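Nucleoside diphosphate kinase (Aquifex aeolicus, PDB 3ZTP) catalyses transfer of the ATP gamma phosphate to nucleoside diphosphates through a phosphorylated active-site intermediate, with a probable major role in making nucleoside triphosphates other than ATP. Local coordinates at residues Gly48-Val53 against Ile132-Ser137. Residues are numbered along the deposited sequence; the frame is centred on the assembly and turned at random. Where two conformers were deposited one is given.
Sequences GEFYYV and ICFIFS. With SO4 (sulfate ion), chain D.
F50 and F134 join the C-terminal ends of helices 44-50 and 125-135, which pack on the antiparallel sheet (strand order 2-3-1-4) of the ferredoxin-like NDP kinase fold, where F50 also rests on L7 and I9 of strand 3-10.

The aromatic pair is an offset edge-to-face stack. The edge of F50 is turned to the face of F134, with centroids 5.7 Å apart and planes at 80°. F50 CD1 lies 3.8 Å from F134 CD1. The CB of F50 adds a CH-pi contact over the face of F134, 4.3 Å from the ring centroid. F134 has CG anti to its own backbone N (chi1 -161°), which carries the ring across to helix 44-50.

E49 and I135 add to the contact. E49 CB meets F134 CZ at 3.6 Å, and the E49 carboxylate stands nearly perpendicular to that ring. In the conformer given, the I135 side chain crosses F50 at about a right angle, with I135 CG1 4.1 Å from F50 CE1. L139 of the second subunit packs on F134 and I135, and C133 forms a disulfide with C133 of that subunit, so this helix end lies at a contact between subunits.

F50 also borders the predicted active site, where its ring pairs edge-to-face with H120, the predicted phosphohistidine. A sulfate, probably from the crystallisation liquor, is hydrogen-bonded to both H120 ND1 and Y51 OH. The Y51 ring is covered on one face by F50, whose CD2 lies 3.6 Å above the centre of that ring.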
ATOM      1  N   GLY A  48      10.382 -12.421 -10.901  1.00 11.00           N
ATOM      2  CA  GLY A  48      11.769 -12.781 -11.154  1.00 12.55           C
ATOM      3  C   GLY A  48      12.732 -12.329 -10.062  1.00 13.10           C
ATOM      4  O   GLY A  48      13.666 -13.063  -9.682  1.00 15.36           O
ATOM      5  N   GLU A  49      12.514 -11.115  -9.554  1.00 13.05           N
ATOM      6  CA  GLU A  49      13.313 -10.606  -8.450  1.00 13.54           C
ATOM      7  C   GLU A  49      13.052 -11.377  -7.164  1.00 11.72           C
ATOM      8  O   GLU A  49      13.980 -11.672  -6.424  1.00 14.01           O
ATOM      9  CB  GLU A  49      13.007  -9.125  -8.216  1.00 13.00           C
ATOM     10  CG  GLU A  49      13.510  -8.225  -9.337  1.00 16.90           C
ATOM     11  CD  GLU A  49      13.119  -6.764  -9.152  1.00 21.03           C
ATOM     12  OE1 GLU A  49      12.462  -6.401  -8.150  1.00 22.10           O
ATOM     13  OE2 GLU A  49      13.517  -5.967 -10.033  1.00 28.98           O
ATOM     14  N   PHE A  50      11.791 -11.689  -6.891  1.00 11.35           N
ATOM     15  CA  PHE A  50      11.463 -12.450  -5.692  1.00  9.84           C
ATOM     16  C   PHE A  50      12.182 -13.786  -5.715  1.00 12.56           C
ATOM     17  O   PHE A  50      12.737 -14.214  -4.710  1.00 13.12           O
ATOM     18  CB  PHE A  50       9.951 -12.648  -5.603  1.00  9.42           C
ATOM     19  CG  PHE A  50       9.503 -13.403  -4.370  1.00  9.54           C
ATOM     20  CD1 PHE A  50       9.211 -12.727  -3.203  1.00  9.88           C
ATOM     21  CD2 PHE A  50       9.383 -14.777  -4.369  1.00  9.93           C
ATOM     22  CE1 PHE A  50       8.794 -13.399  -2.071  1.00  9.91           C
ATOM     23  CE2 PHE A  50       8.994 -15.463  -3.218  1.00  9.46           C
ATOM     24  CZ  PHE A  50       8.694 -14.762  -2.068  1.00  9.69           C
ATOM     25  N   TYR A  51      12.183 -14.417  -6.884  1.00 12.06           N
ATOM     26  CA  TYR A  51      12.791 -15.736  -7.079  1.00 13.71           C
ATOM     27  C   TYR A  51      14.193 -15.679  -7.680  1.00 15.40           C
ATOM     28  O   TYR A  51      14.628 -16.621  -8.351  1.00 15.68           O
ATOM     29  CB  TYR A  51      11.884 -16.560  -7.995  1.00 13.57           C
ATOM     30  CG  TYR A  51      10.634 -17.042  -7.321  1.00 12.30           C
ATOM     31  CD1 TYR A  51      10.689 -17.999  -6.325  1.00 13.74           C
ATOM     32  CD2 TYR A  51       9.390 -16.563  -7.697  1.00 12.58           C
ATOM     33  CE1 TYR A  51       9.529 -18.463  -5.709  1.00 12.98           C
ATOM     34  CE2 TYR A  51       8.244 -17.026  -7.103  1.00 14.55           C
ATOM     35  CZ  TYR A  51       8.323 -17.971  -6.112  1.00 13.80           C
ATOM     36  OH  TYR A  51       7.164 -18.438  -5.512  1.00 18.10           O
ATOM     37  N   TYR A  52      14.912 -14.598  -7.422  1.00 17.96           N
ATOM     38  CA  TYR A  52      16.217 -14.412  -8.054  1.00 18.42           C
ATOM     39  C   TYR A  52      17.200 -15.550  -7.815  1.00 22.97           C
ATOM     40  O   TYR A  52      18.062 -15.816  -8.652  1.00 23.23           O
ATOM     41  CB  TYR A  52      16.819 -13.084  -7.592  1.00 20.21           C
ATOM     42  CG  TYR A  52      17.489 -13.142  -6.239  1.00 23.42           C
ATOM     43  CD1 TYR A  52      16.765 -12.954  -5.070  1.00 23.79           C
ATOM     44  CD2 TYR A  52      18.861 -13.358  -6.136  1.00 30.09           C
ATOM     45  CE1 TYR A  52      17.378 -12.998  -3.834  1.00 27.73           C
ATOM     46  CE2 TYR A  52      19.484 -13.405  -4.907  1.00 36.04           C
ATOM     47  CZ  TYR A  52      18.740 -13.215  -3.759  1.00 34.71           C
ATOM     48  OH  TYR A  52      19.355 -13.262  -2.535  1.00 36.92           O
ATOM     49  N   VAL A  53      17.083 -16.238  -6.688  1.00 25.12           N
ATOM     50  CA  VAL A  53      17.978 -17.361  -6.391  1.00 27.08           C
ATOM     51  C   VAL A  53      17.822 -18.504  -7.404  1.00 26.23           C
ATOM     52  O   VAL A  53      18.763 -19.270  -7.649  1.00 26.40           O
ATOM     53  CB  VAL A  53      17.744 -17.886  -4.958  1.00 36.26           C
ATOM     54  CG1 VAL A  53      18.471 -19.208  -4.732  1.00 52.12           C
ATOM     55  CG2 VAL A  53      18.207 -16.845  -3.945  1.00 34.89           C
ATOM     56  N   ILE A 132       9.715 -11.666   3.205  1.00  7.65           N
ATOM     57  CA  ILE A 132       8.749 -10.813   3.906  1.00  7.43           C
ATOM     58  C   ILE A 132       8.931  -9.373   3.469  1.00  9.70           C
ATOM     59  O   ILE A 132       7.940  -8.727   3.130  1.00  9.39           O
ATOM     60  CB  ILE A 132       8.889 -10.966   5.412  1.00  8.01           C
ATOM     61  CG1 ILE A 132       8.413 -12.359   5.832  1.00  8.46           C
ATOM     62  CG2 ILE A 132       8.091  -9.893   6.124  1.00  9.57           C
ATOM     63  CD1 ILE A 132       8.731 -12.710   7.285  1.00  8.76           C
ATOM     64  N   CYS A 133      10.156  -8.857   3.469  1.00  7.62           N
ATOM     65  CA  CYS A 133      10.400  -7.482   3.047  0.62  9.02           C
ATOM     66  C   CYS A 133      10.070  -7.261   1.575  1.00  8.88           C
ATOM     67  O   CYS A 133       9.724  -6.144   1.168  1.00  9.27           O
ATOM     68  CB  CYS A 133      11.852  -7.100   3.319  0.62  9.97           C
ATOM     69  SG  CYS A 133      12.195  -6.825   5.075  0.62 17.49           S
ATOM     70  N   PHE A 134      10.181  -8.287   0.758  1.00  8.07           N
ATOM     71  CA  PHE A 134       9.865  -8.092  -0.639  1.00  8.11           C
ATOM     72  C   PHE A 134       8.388  -7.744  -0.818  1.00  7.91           C
ATOM     73  O   PHE A 134       8.027  -6.946  -1.691  1.00  7.39           O
ATOM     74  CB  PHE A 134      10.211  -9.317  -1.480  1.00  8.82           C
ATOM     75  CG  PHE A 134      10.336  -9.003  -2.934  1.00  8.69           C
ATOM     76  CD1 PHE A 134       9.245  -8.972  -3.778  1.00  9.21           C
ATOM     77  CD2 PHE A 134      11.563  -8.643  -3.430  1.00 12.57           C
ATOM     78  CE1 PHE A 134       9.390  -8.625  -5.118  1.00 10.24           C
ATOM     79  CE2 PHE A 134      11.717  -8.301  -4.773  1.00 15.14           C
ATOM     80  CZ  PHE A 134      10.621  -8.282  -5.606  1.00 12.87           C
ATOM     81  N   ILE A 135       7.525  -8.353  -0.014  1.00  7.98           N
ATOM     82  CA  ILE A 135       6.083  -8.242  -0.188  0.73  7.29           C
ATOM     83  C   ILE A 135       5.448  -7.198   0.732  1.00  6.76           C
ATOM     84  O   ILE A 135       4.525  -6.504   0.334  1.00  7.56           O
ATOM     85  CB  ILE A 135       5.413  -9.620   0.080  0.73  8.54           C
ATOM     86  CG1 ILE A 135       6.002 -10.695  -0.845  0.73  9.62           C
ATOM     87  CG2 ILE A 135       3.890  -9.537  -0.057  0.73  8.86           C
ATOM     88  CD1 ILE A 135       5.907 -10.375  -2.336  0.73  9.86           C
ATOM     89  N   PHE A 136       5.947  -7.113   1.967  1.00  6.44           N
ATOM     90  CA  PHE A 136       5.328  -6.305   3.016  1.00  6.90           C
ATOM     91  C   PHE A 136       6.324  -5.376   3.666  1.00  7.37           C
ATOM     92  O   PHE A 136       7.375  -5.829   4.115  1.00  9.57           O
ATOM     93  CB  PHE A 136       4.778  -7.203   4.152  1.00  7.71           C
ATOM     94  CG  PHE A 136       3.616  -8.075   3.759  1.00  6.99           C
ATOM     95  CD1 PHE A 136       2.372  -7.537   3.518  1.00  7.26           C
ATOM     96  CD2 PHE A 136       3.796  -9.429   3.633  1.00  6.72           C
ATOM     97  CE1 PHE A 136       1.305  -8.357   3.175  1.00  7.78           C
ATOM     98  CE2 PHE A 136       2.726 -10.265   3.330  1.00  6.49           C
ATOM     99  CZ  PHE A 136       1.502  -9.727   3.078  1.00  6.51           C
ATOM    100  N   SER A 137       5.957  -4.110   3.812  1.00  6.99           N
ATOM    101  CA  SER A 137       6.749  -3.214   4.651  1.00  6.73           C
ATOM    102  C   SER A 137       6.412  -3.449   6.114  1.00  6.69           C
ATOM    103  O   SER A 137       5.383  -4.058   6.465  1.00  7.01           O
ATOM    104  CB  SER A 137       6.438  -1.763   4.335  1.00  8.53           C
ATOM    105  OG  SER A 137       5.151  -1.433   4.801  1.00  8.64           O
TER
HETATM  106  S   SO4 D 510       8.168 -21.932  -4.518  0.61 29.77           S
HETATM  107  O1  SO4 D 510       7.439 -22.923  -3.736  0.61 35.26           O
HETATM  108  O2  SO4 D 510       9.367 -21.531  -3.785  0.61 37.69           O
HETATM  109  O3  SO4 D 510       8.637 -22.471  -5.792  0.61 34.25           O
HETATM  110  O4  SO4 D 510       7.321 -20.809  -4.812  0.61 20.32           O